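Side-chain contacts in hypothetical sugar ABC-transporter sugar binding protein (Arthrobacter globiformis, PDB 7BVT), which binds the cyclic tetrasaccharide cyclic alpha-maltosyl-(1→6)-maltose and probably hands it to an ABC transporter for uptake into the cell: residues D49-S54 with A312-S317; D69-L74 with L91-Q96; W199-N204 with L382-E387; G249-G254 with G267-D272. All coordinates share one frame; numbering follows the deposited sequence.

Contact 1: residues D49-S54 with A312-S317; sequences DTYNAS and AADFLS
The two helices come nearest at Tyr51 and Phe315, whose CA atoms lie 7.3 Å apart, so one turn of helix 38-53 faces one turn of helix 306-319. Both belong to the alpha/beta framework of a type 2 periplasmic-binding-protein fold, where helices cover a mixed sheet; strand 58-64 touches both aromatic side chains through Ile60. The rings form a T-shaped pair: the edge of Phe315 meets the face of Tyr51, with planes at 70° and centroids 5.0 Å apart. Between the rings, Phe315 CD1 comes closest, 3.5 Å from Tyr51 CG, and lies toward the rim of the tyrosine ring. Phe315 CB adds a CH-pi contact above the same ring, 24° off its normal, so the phenylalanine covers Tyr51 with its methylene as well as its ring edge. With CG anti to the backbone N (chi1 176°), the tyrosine reaches straight across to the facing helix and carries its hydroxyl past Phe315 to Asp314. Trp318 also meets the Tyr51 ring. Asp314 is exposed and lies at the solvent edge of the contact. Its carboxylate is reached at the edge of the tyrosine ring, close to the ring plane, and the bond gives the buried ring a polar tether at the surface. Ser54, at the end of the first segment, turns its OG back to Tyr51 O (2.8 Å), which also accepts from Ser54 N on the same face of the carbonyl plane. Across the contact, Tyr51 OH donates to the anti lone pair of Asp314 OD2, away from OD1, at 2.6 Å.

Contact 2: residues D69-L74 with L91-Q96; sequences DFLTKL and LVWVPQ
Gln96, whose OE1 comes within 4.1 Å of Leu71 CD1, holds its amide in place by donating NE2 to Val92 O at 3.1 Å (N-H...O angle 151°). The donor stands above the carbonyl plane of Val92, while that oxygen lies nearly in the plane of the glutamine amide. This bond fixes the side chain one turn back along its own segment, and the oxygen end remains beside the leucine methyl. Trp93 and Leu71 carry most of the contact. Leu71 lies over one face of the indole: CD1 is centred above the five-membered ring, 5° off the normal and 4.0 Å from the centroid, a clear CH-pi contact, while CD2 reaches Trp93 CD2 at 4.0 Å. Phe70 CG, anti to its backbone N, brings the ring to the six-membered end of the indole, where Trp93 CZ3 comes to 3.5 Å from Phe70 CD1 and CH2 to 3.7 Å from Phe70 CB. These two ring planes are inclined by 34°. Tyr35 also meets the Trp93 ring, and the Trp93 side chain lies about 8 Å from a bound glucose. The contact joins the start of helix 70-80 to the approach to helix 94-100, on either side in sequence of strand 86-90; Val94 points away from helix 70-80 and touches strands 131-136 and 292-301.

Contact 3: residues W199-N204 with L382-E387; sequences WNFQVN and LAFAQE. With GLC (alpha-D-glucopyranose), chain B; GLC (alpha-D-glucopyranose), chain C.
Phe201 and Phe384 meet with their side chains crossing at about a right angle, and their rings are tilted by 50°, with centroids 5.7 Å apart. The end of Phe384 makes the touch: its CZ is 3.7 Å from Phe201 CD2, which lies at the edge of the Phe384 ring, near that ring's plane. Both residues have CG anti to the backbone N, which extends each ring away from its helix toward the other. Trp199, two residues before Phe201, turns its indole to the bound glycan instead. NE1 donates to O6 of the chain B glucose at 3.1 Å along a nearly straight line (168°), with the oxygen in the indole plane. The chain C glucose lies over one face, its C6 3.6 Å from Trp199 CE2 and its ring O5 3.5 Å from CZ2. An alanine at Trp199 would remove both indole functions, and is likely to deprive O6 of its donor and uncover the flank of the second glucose. Asn200 also belongs to the pocket, with ND2 bonded to Gln260. Thus one face of helix 195-207 lines the glycan site while Phe201 packs behind it, edge-to-face with Trp234. Phe384 also meets Phe212 and Phe222 edge-to-face and touches Val409, so the buried contact lies between helices 195-207, 377-392, 225-239 and 398-415.

Contact 4: residues G249-G254 with G267-D272; sequences GEFEKG and GIWAAD
Trp269 drives the far end of its six-membered ring against Phe251, and this is the tight part of the contact: Phe251 CE2 lies 3.6 Å from both Trp269 CZ3 and CH2. The rings, both buried, are inclined by 50°, with centroids 5.7 Å apart, and the phenylalanine tip sits at the indole edge near its plane. The phenylalanine CG is anti to the backbone N (chi1 168°), which carries the ring tip over to the tryptophan. Phe275 meets both rings edge-to-face, closing a three-ring cluster. The looser side is the partly exposed Glu252, whose CG grazes Trp269 CZ2 at 4.0 Å while its extended chain carries the carboxylate away from the indole, the two planes nearly perpendicular. Its OE2 comes close to that of Glu261, a pairing of like charges that may favour protonation of one of them. A leucine in place of Trp269 would probably fall short of Phe251, opening a gap at CE2 and leaving Phe275 without its second ring partner. The loop itself is held by Asp185 OD2, which accepts from Gly249 N and Phe251 N, and the segment closes with a type I turn from Phe251 to Gly254, whose phi is positive. Phe251 touches Met145 of strand 140-147 and Ala259 of strand 258-262, and Trp269, from helix 264-271, also touches Met145, so loop and helix pack together on these strands.

From the N terminus, contact 1 opens first at 49-54 and closes only at 312-317, a long loop that brings helices 38-53 and 306-319 together. Contact 2 is nested inside it and closes quickly, spanning strand 86-90. Contact 3 opens later at 199-204, after contact 2 has closed, and ends at 382-387, joining helices 195-207 and 377-392; since contact 1 closes between these points, the two cross. Contact 4 is a short loop around strand 258-262, nested within both contacts 1 and 3, and sets the loop at 249-254 against helix 264-271. Contacts 1 and 3 lie on opposite sides of the chain's centre, about 38 Å between centres, and contact 3 reaches the bound glycan directly.

Contact 1: residues D49-S54 with A312-S317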
# COMPACT_ATOMS: atom_id res chain seq x y z
N ASP A 49 -21.98 -14.30 -2.90
CA ASP A 49 -23.07 -15.16 -3.47
C ASP A 49 -22.58 -16.58 -3.62
O ASP A 49 -23.32 -17.55 -3.21
CB ASP A 49 -23.51 -14.69 -4.86
CG ASP A 49 -24.29 -13.41 -4.82
OD1 ASP A 49 -24.76 -13.07 -3.71
OD2 ASP A 49 -24.40 -12.78 -5.93
N THR A 50 -21.39 -16.73 -4.22
CA THR A 50 -20.75 -18.01 -4.50
C THR A 50 -20.60 -18.76 -3.18
O THR A 50 -21.01 -19.94 -3.09
CB THR A 50 -19.46 -17.84 -5.29
OG1 THR A 50 -19.78 -17.27 -6.56
CG2 THR A 50 -18.74 -19.15 -5.51
N TYR A 51 -19.97 -18.15 -2.17
CA TYR A 51 -19.80 -18.82 -0.86
C TYR A 51 -21.15 -19.22 -0.25
O TYR A 51 -21.25 -20.36 0.25
CB TYR A 51 -19.01 -17.89 0.07
CG TYR A 51 -18.86 -18.43 1.47
CD1 TYR A 51 -17.91 -19.39 1.75
CD2 TYR A 51 -19.70 -18.01 2.48
CE1 TYR A 51 -17.74 -19.85 3.05
CE2 TYR A 51 -19.55 -18.49 3.78
CZ TYR A 51 -18.56 -19.40 4.06
OH TYR A 51 -18.43 -19.84 5.37
N ASN A 52 -22.10 -18.29 -0.23
CA ASN A 52 -23.45 -18.51 0.36
C ASN A 52 -24.11 -19.69 -0.34
O ASN A 52 -24.77 -20.46 0.35
CB ASN A 52 -24.28 -17.24 0.28
CG ASN A 52 -23.93 -16.32 1.42
OD1 ASN A 52 -23.26 -16.73 2.39
ND2 ASN A 52 -24.38 -15.07 1.34
N ALA A 53 -23.89 -19.87 -1.64
CA ALA A 53 -24.65 -20.92 -2.36
C ALA A 53 -23.90 -22.25 -2.28
O ALA A 53 -24.50 -23.29 -2.62
CB ALA A 53 -24.92 -20.44 -3.75
N SER A 54 -22.69 -22.27 -1.73
CA SER A 54 -21.75 -23.41 -1.77
C SER A 54 -21.87 -24.24 -0.49
O SER A 54 -21.21 -25.29 -0.38
CB SER A 54 -20.34 -22.92 -2.01
OG SER A 54 -19.76 -22.45 -0.79
N ALA A 312 -16.99 -16.99 10.87
CA ALA A 312 -16.42 -15.84 10.14
C ALA A 312 -15.14 -16.30 9.46
O ALA A 312 -14.88 -15.98 8.28
CB ALA A 312 -16.15 -14.73 11.11
N ALA A 313 -14.28 -16.98 10.22
CA ALA A 313 -12.97 -17.41 9.67
C ALA A 313 -13.17 -18.45 8.56
O ALA A 313 -12.33 -18.58 7.67
CB ALA A 313 -12.10 -17.96 10.80
N ASP A 314 -14.29 -19.18 8.53
CA ASP A 314 -14.57 -20.16 7.46
C ASP A 314 -14.73 -19.40 6.14
O ASP A 314 -14.17 -19.85 5.12
CB ASP A 314 -15.81 -21.02 7.73
CG ASP A 314 -16.00 -22.10 6.69
OD1 ASP A 314 -15.24 -23.10 6.76
OD2 ASP A 314 -16.87 -21.93 5.77
N PHE A 315 -15.45 -18.30 6.16
CA PHE A 315 -15.60 -17.46 4.95
C PHE A 315 -14.23 -16.89 4.52
O PHE A 315 -13.87 -17.00 3.33
CB PHE A 315 -16.61 -16.34 5.17
CG PHE A 315 -16.60 -15.35 4.05
CD1 PHE A 315 -16.97 -15.73 2.77
CD2 PHE A 315 -16.14 -14.07 4.27
CE1 PHE A 315 -16.89 -14.83 1.73
CE2 PHE A 315 -16.08 -13.17 3.23
CZ PHE A 315 -16.48 -13.54 1.96
N LEU A 316 -13.47 -16.37 5.48
CA LEU A 316 -12.15 -15.78 5.13
C LEU A 316 -11.24 -16.89 4.59
O LEU A 316 -10.50 -16.66 3.64
CB LEU A 316 -11.56 -15.08 6.37
CG LEU A 316 -12.25 -13.82 6.86
CD1 LEU A 316 -11.50 -13.21 8.02
CD2 LEU A 316 -12.45 -12.80 5.77
N SER A 317 -11.29 -18.10 5.17
CA SER A 317 -10.46 -19.23 4.69
C SER A 317 -10.82 -19.52 3.22
O SER A 317 -9.94 -19.69 2.40
CB SER A 317 -10.65 -20.48 5.55
OG SER A 317 -10.25 -20.23 6.90

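Contact 2: residues D69-L74 with L91-Q96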
# COMPACT_ATOMS: atom_id res chain seq x y z
N ASP A 69 -16.34 7.21 6.68
CA ASP A 69 -17.25 7.01 7.84
C ASP A 69 -16.89 5.75 8.63
O ASP A 69 -17.49 5.48 9.64
CB ASP A 69 -18.70 6.90 7.35
CG ASP A 69 -19.18 8.15 6.62
OD1 ASP A 69 -18.74 9.23 7.01
OD2 ASP A 69 -19.85 8.00 5.58
N PHE A 70 -15.94 4.95 8.16
CA PHE A 70 -15.84 3.52 8.60
C PHE A 70 -15.36 3.43 10.05
O PHE A 70 -15.95 2.71 10.87
CB PHE A 70 -14.91 2.79 7.61
CG PHE A 70 -14.99 1.29 7.65
CD1 PHE A 70 -14.33 0.57 8.63
CD2 PHE A 70 -15.66 0.59 6.65
CE1 PHE A 70 -14.35 -0.81 8.62
CE2 PHE A 70 -15.70 -0.80 6.67
CZ PHE A 70 -15.06 -1.49 7.67
N LEU A 71 -14.27 4.10 10.42
CA LEU A 71 -13.75 4.02 11.79
C LEU A 71 -14.78 4.62 12.75
O LEU A 71 -14.96 4.08 13.85
CB LEU A 71 -12.41 4.74 11.90
CG LEU A 71 -11.30 4.03 11.15
CD1 LEU A 71 -10.01 4.77 11.29
CD2 LEU A 71 -11.14 2.60 11.66
N THR A 72 -15.37 5.73 12.37
CA THR A 72 -16.34 6.37 13.30
C THR A 72 -17.55 5.43 13.51
O THR A 72 -18.01 5.30 14.62
CB THR A 72 -16.74 7.77 12.82
OG1 THR A 72 -15.57 8.59 12.82
CG2 THR A 72 -17.76 8.38 13.75
N LYS A 73 -17.97 4.70 12.50
CA LYS A 73 -19.03 3.69 12.68
C LYS A 73 -18.57 2.58 13.64
O LYS A 73 -19.35 2.13 14.52
CB LYS A 73 -19.44 3.14 11.32
CG LYS A 73 -20.55 2.15 11.41
CD LYS A 73 -21.51 2.15 10.31
CE LYS A 73 -22.49 1.02 10.55
NZ LYS A 73 -23.88 1.47 10.40
N LEU A 74 -17.35 2.09 13.48
CA LEU A 74 -16.88 1.04 14.41
C LEU A 74 -16.82 1.55 15.86
O LEU A 74 -17.21 0.78 16.75
CB LEU A 74 -15.53 0.54 13.94
CG LEU A 74 -15.54 -0.25 12.65
CD1 LEU A 74 -14.11 -0.60 12.28
CD2 LEU A 74 -16.35 -1.50 12.75
N LEU A 91 -5.02 -1.17 5.49
CA LEU A 91 -3.84 -1.65 6.27
C LEU A 91 -3.65 -0.85 7.55
O LEU A 91 -3.57 -1.44 8.65
CB LEU A 91 -2.58 -1.56 5.41
CG LEU A 91 -1.33 -2.09 6.08
CD1 LEU A 91 -1.38 -3.60 6.20
CD2 LEU A 91 -0.08 -1.67 5.33
N VAL A 92 -3.50 0.45 7.42
CA VAL A 92 -3.05 1.27 8.58
C VAL A 92 -4.19 1.40 9.59
O VAL A 92 -3.94 1.90 10.69
CB VAL A 92 -2.49 2.63 8.11
CG1 VAL A 92 -1.40 2.43 7.07
CG2 VAL A 92 -3.56 3.53 7.56
N TRP A 93 -5.41 0.95 9.27
CA TRP A 93 -6.50 0.97 10.27
C TRP A 93 -6.38 -0.17 11.26
O TRP A 93 -6.96 -0.06 12.35
CB TRP A 93 -7.88 0.93 9.64
CG TRP A 93 -8.21 2.09 8.76
CD1 TRP A 93 -7.49 3.24 8.56
CD2 TRP A 93 -9.42 2.21 8.02
NE1 TRP A 93 -8.17 4.05 7.70
CE2 TRP A 93 -9.35 3.45 7.34
CE3 TRP A 93 -10.51 1.39 7.82
CZ2 TRP A 93 -10.36 3.87 6.50
CZ3 TRP A 93 -11.52 1.80 6.97
CH2 TRP A 93 -11.44 3.03 6.33
N VAL A 94 -5.77 -1.28 10.89
CA VAL A 94 -5.84 -2.51 11.73
C VAL A 94 -5.48 -2.19 13.17
O VAL A 94 -6.19 -2.58 14.08
CB VAL A 94 -4.99 -3.66 11.16
CG1 VAL A 94 -4.91 -4.81 12.13
CG2 VAL A 94 -5.55 -4.11 9.84
N PRO A 95 -4.34 -1.55 13.47
CA PRO A 95 -3.97 -1.33 14.86
C PRO A 95 -4.96 -0.44 15.61
O PRO A 95 -5.14 -0.67 16.79
CB PRO A 95 -2.57 -0.65 14.78
CG PRO A 95 -2.10 -0.94 13.40
CD PRO A 95 -3.32 -1.05 12.52
N GLN A 96 -5.61 0.48 14.89
CA GLN A 96 -6.64 1.32 15.53
C GLN A 96 -7.87 0.48 15.83
O GLN A 96 -8.47 0.62 16.93
CB GLN A 96 -6.95 2.49 14.61
CG GLN A 96 -5.73 3.39 14.44
CD GLN A 96 -6.01 4.41 13.38
OE1 GLN A 96 -6.75 5.36 13.63
NE2 GLN A 96 -5.46 4.21 12.18

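Contact 3: residues W199-N204 with L382-E387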
# COMPACT_ATOMS: atom_id res chain seq x y z
N TRP A 199 4.48 7.74 2.65
CA TRP A 199 4.49 6.35 2.13
C TRP A 199 5.26 6.30 0.80
O TRP A 199 5.86 5.27 0.51
CB TRP A 199 3.09 5.77 2.11
CG TRP A 199 2.39 5.58 0.81
CD1 TRP A 199 2.06 6.52 -0.12
CD2 TRP A 199 1.84 4.34 0.32
NE1 TRP A 199 1.39 5.93 -1.17
CE2 TRP A 199 1.23 4.61 -0.92
CE3 TRP A 199 1.82 3.04 0.81
CZ2 TRP A 199 0.57 3.61 -1.64
CZ3 TRP A 199 1.18 2.06 0.09
CH2 TRP A 199 0.62 2.33 -1.15
N ASN A 200 5.33 7.41 0.07
CA ASN A 200 6.24 7.49 -1.10
C ASN A 200 7.69 7.55 -0.65
O ASN A 200 8.55 6.88 -1.27
CB ASN A 200 5.85 8.68 -1.97
CG ASN A 200 4.70 8.38 -2.91
OD1 ASN A 200 3.57 8.88 -2.72
ND2 ASN A 200 4.95 7.52 -3.85
N PHE A 201 7.99 8.33 0.39
CA PHE A 201 9.35 8.43 0.92
C PHE A 201 9.82 7.10 1.50
O PHE A 201 10.98 6.73 1.32
CB PHE A 201 9.42 9.53 1.99
CG PHE A 201 10.81 9.72 2.49
CD1 PHE A 201 11.75 10.45 1.78
CD2 PHE A 201 11.22 9.11 3.66
CE1 PHE A 201 13.06 10.54 2.22
CE2 PHE A 201 12.50 9.24 4.12
CZ PHE A 201 13.43 9.95 3.41
N GLN A 202 8.95 6.38 2.21
CA GLN A 202 9.38 5.13 2.86
C GLN A 202 9.99 4.19 1.81
O GLN A 202 10.85 3.43 2.13
CB GLN A 202 8.19 4.46 3.55
CG GLN A 202 7.87 5.08 4.89
CD GLN A 202 6.44 4.84 5.36
OE1 GLN A 202 5.56 4.45 4.60
NE2 GLN A 202 6.20 5.12 6.66
N VAL A 203 9.45 4.18 0.60
CA VAL A 203 9.98 3.30 -0.47
C VAL A 203 11.48 3.54 -0.58
O VAL A 203 12.25 2.61 -0.57
CB VAL A 203 9.31 3.62 -1.81
CG1 VAL A 203 9.99 2.90 -2.96
CG2 VAL A 203 7.83 3.29 -1.75
N ASN A 204 11.87 4.80 -0.72
CA ASN A 204 13.28 5.15 -0.99
C ASN A 204 14.12 5.00 0.29
O ASN A 204 15.29 4.54 0.19
CB ASN A 204 13.34 6.59 -1.49
CG ASN A 204 12.67 6.78 -2.84
OD1 ASN A 204 12.03 7.80 -3.06
ND2 ASN A 204 12.74 5.79 -3.73
N LEU A 382 1.87 12.07 9.94
CA LEU A 382 1.70 13.53 9.77
C LEU A 382 2.86 14.28 10.40
O LEU A 382 3.36 15.18 9.72
CB LEU A 382 0.37 13.96 10.38
CG LEU A 382 -0.04 15.40 10.08
CD1 LEU A 382 -0.04 15.74 8.59
CD2 LEU A 382 -1.42 15.64 10.69
N ALA A 383 3.32 13.89 11.60
CA ALA A 383 4.44 14.60 12.28
C ALA A 383 5.68 14.50 11.38
O ALA A 383 6.37 15.50 11.15
CB ALA A 383 4.73 14.08 13.64
N PHE A 384 5.89 13.31 10.83
CA PHE A 384 7.04 13.02 9.95
C PHE A 384 6.93 13.89 8.72
O PHE A 384 7.93 14.56 8.40
CB PHE A 384 7.08 11.54 9.56
CG PHE A 384 8.21 11.16 8.65
CD1 PHE A 384 9.48 10.93 9.16
CD2 PHE A 384 7.96 10.90 7.32
CE1 PHE A 384 10.50 10.52 8.30
CE2 PHE A 384 8.97 10.52 6.48
CZ PHE A 384 10.25 10.37 6.95
N ALA A 385 5.81 13.82 8.01
CA ALA A 385 5.63 14.47 6.71
C ALA A 385 5.81 15.99 6.86
O ALA A 385 6.45 16.61 6.01
CB ALA A 385 4.27 14.12 6.13
N GLN A 386 5.29 16.58 7.94
CA GLN A 386 5.38 18.06 8.10
C GLN A 386 6.83 18.48 8.26
O GLN A 386 7.20 19.56 7.80
CB GLN A 386 4.45 18.53 9.22
CG GLN A 386 3.01 18.46 8.76
CD GLN A 386 2.04 18.84 9.85
OE1 GLN A 386 2.30 18.63 11.04
NE2 GLN A 386 0.89 19.34 9.41
N GLU A 387 7.66 17.69 8.93
CA GLU A 387 9.05 18.08 9.15
C GLU A 387 9.81 17.86 7.85
O GLU A 387 10.66 18.69 7.50
CB GLU A 387 9.69 17.36 10.32
CG GLU A 387 9.09 17.74 11.64
CD GLU A 387 9.37 19.16 12.11
OE1 GLU A 387 10.04 19.91 11.38
OE2 GLU A 387 8.96 19.49 13.26
C1 GLC B . -1.55 8.32 -0.16
C2 GLC B . -2.32 9.66 -0.20
C3 GLC B . -3.30 9.60 -1.36
C4 GLC B . -2.58 9.33 -2.70
C5 GLC B . -1.56 8.17 -2.60
C6 GLC B . -0.48 8.32 -3.65
O2 GLC B . -3.02 9.85 1.05
O3 GLC B . -4.06 10.82 -1.44
O4 GLC B . -3.59 9.04 -3.68
O5 GLC B . -0.79 8.20 -1.36
O6 GLC B . 0.17 7.06 -3.75
C1 GLC C . -3.66 3.22 -1.09
C2 GLC C . -3.37 2.09 -0.16
C3 GLC C . -3.34 2.56 1.27
C4 GLC C . -2.35 3.73 1.36
C5 GLC C . -2.80 4.86 0.45
C6 GLC C . -1.80 6.03 0.50
O2 GLC C . -4.28 1.04 -0.46
O3 GLC C . -3.00 1.46 2.12
O4 GLC C . -2.28 4.26 2.67
O5 GLC C . -2.80 4.37 -0.87
O6 GLC C . -2.47 7.20 0.05

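Contact 4: residues G249-G254 with G267-D272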
# COMPACT_ATOMS: atom_id res chain seq x y z
N GLY A 249 1.25 15.69 -9.78
CA GLY A 249 0.09 15.50 -10.68
C GLY A 249 0.41 15.97 -12.08
O GLY A 249 -0.41 15.68 -13.00
N GLU A 250 1.57 16.58 -12.30
CA GLU A 250 2.01 16.92 -13.69
C GLU A 250 2.07 15.67 -14.59
O GLU A 250 1.70 15.72 -15.79
CB GLU A 250 3.33 17.67 -13.68
CG GLU A 250 3.24 19.01 -13.05
CD GLU A 250 2.11 19.90 -13.58
OE1 GLU A 250 2.12 20.18 -14.80
OE2 GLU A 250 1.23 20.27 -12.76
N PHE A 251 2.56 14.55 -14.05
CA PHE A 251 2.69 13.29 -14.79
C PHE A 251 1.30 12.84 -15.21
O PHE A 251 1.10 12.47 -16.38
CB PHE A 251 3.35 12.22 -13.90
CG PHE A 251 3.25 10.85 -14.50
CD1 PHE A 251 3.85 10.53 -15.71
CD2 PHE A 251 2.49 9.87 -13.88
CE1 PHE A 251 3.72 9.27 -16.25
CE2 PHE A 251 2.30 8.65 -14.47
CZ PHE A 251 2.92 8.34 -15.65
N GLU A 252 0.37 12.85 -14.26
CA GLU A 252 -0.99 12.31 -14.48
C GLU A 252 -1.73 13.15 -15.54
O GLU A 252 -2.51 12.56 -16.29
CB GLU A 252 -1.75 12.27 -13.16
CG GLU A 252 -1.19 11.17 -12.27
CD GLU A 252 -1.71 11.15 -10.85
OE1 GLU A 252 -2.69 11.83 -10.56
OE2 GLU A 252 -1.10 10.47 -10.04
N LYS A 253 -1.42 14.44 -15.63
CA LYS A 253 -1.94 15.40 -16.65
C LYS A 253 -1.35 15.14 -18.04
O LYS A 253 -1.78 15.83 -18.96
CB LYS A 253 -1.56 16.84 -16.27
CG LYS A 253 -2.28 17.45 -15.08
CD LYS A 253 -1.51 18.62 -14.50
CE LYS A 253 -2.36 19.79 -14.04
NZ LYS A 253 -2.59 19.78 -12.57
N GLY A 254 -0.37 14.24 -18.21
CA GLY A 254 0.38 14.10 -19.47
C GLY A 254 1.34 15.25 -19.67
O GLY A 254 1.75 15.46 -20.82
N GLY A 267 -4.95 -0.38 -13.74
CA GLY A 267 -6.33 -0.77 -14.06
C GLY A 267 -7.13 0.44 -14.53
O GLY A 267 -7.80 0.33 -15.57
N ILE A 268 -7.09 1.52 -13.77
CA ILE A 268 -7.79 2.79 -14.11
C ILE A 268 -7.36 3.24 -15.51
O ILE A 268 -8.24 3.49 -16.35
CB ILE A 268 -7.54 3.84 -13.02
CG1 ILE A 268 -8.17 3.40 -11.70
CG2 ILE A 268 -8.05 5.20 -13.47
CD1 ILE A 268 -7.55 4.04 -10.51
N TRP A 269 -6.07 3.24 -15.80
CA TRP A 269 -5.54 3.74 -17.10
C TRP A 269 -5.55 2.70 -18.23
O TRP A 269 -5.61 3.13 -19.40
CB TRP A 269 -4.13 4.29 -16.90
CG TRP A 269 -4.15 5.64 -16.27
CD1 TRP A 269 -5.23 6.35 -15.83
CD2 TRP A 269 -3.00 6.43 -15.95
NE1 TRP A 269 -4.83 7.54 -15.29
CE2 TRP A 269 -3.46 7.61 -15.34
CE3 TRP A 269 -1.63 6.23 -16.15
CZ2 TRP A 269 -2.60 8.61 -14.93
CZ3 TRP A 269 -0.77 7.22 -15.73
CH2 TRP A 269 -1.25 8.38 -15.13
N ALA A 270 -5.38 1.40 -17.97
CA ALA A 270 -5.25 0.42 -19.08
C ALA A 270 -6.55 0.46 -19.90
O ALA A 270 -6.48 0.19 -21.10
CB ALA A 270 -4.88 -0.97 -18.59
N ALA A 271 -7.63 0.94 -19.29
CA ALA A 271 -8.97 1.11 -19.89
C ALA A 271 -9.01 2.38 -20.75
O ALA A 271 -9.14 2.25 -21.99
CB ALA A 271 -10.02 1.18 -18.80
N ASP A 272 -8.94 3.55 -20.12
CA ASP A 272 -8.99 4.85 -20.85
C ASP A 272 -7.72 5.65 -20.57
O ASP A 272 -7.72 6.55 -19.74
CB ASP A 272 -10.23 5.65 -20.47
CG ASP A 272 -10.33 6.88 -21.34
OD1 ASP A 272 -10.21 6.72 -22.57
OD2 ASP A 272 -10.48 7.96 -20.79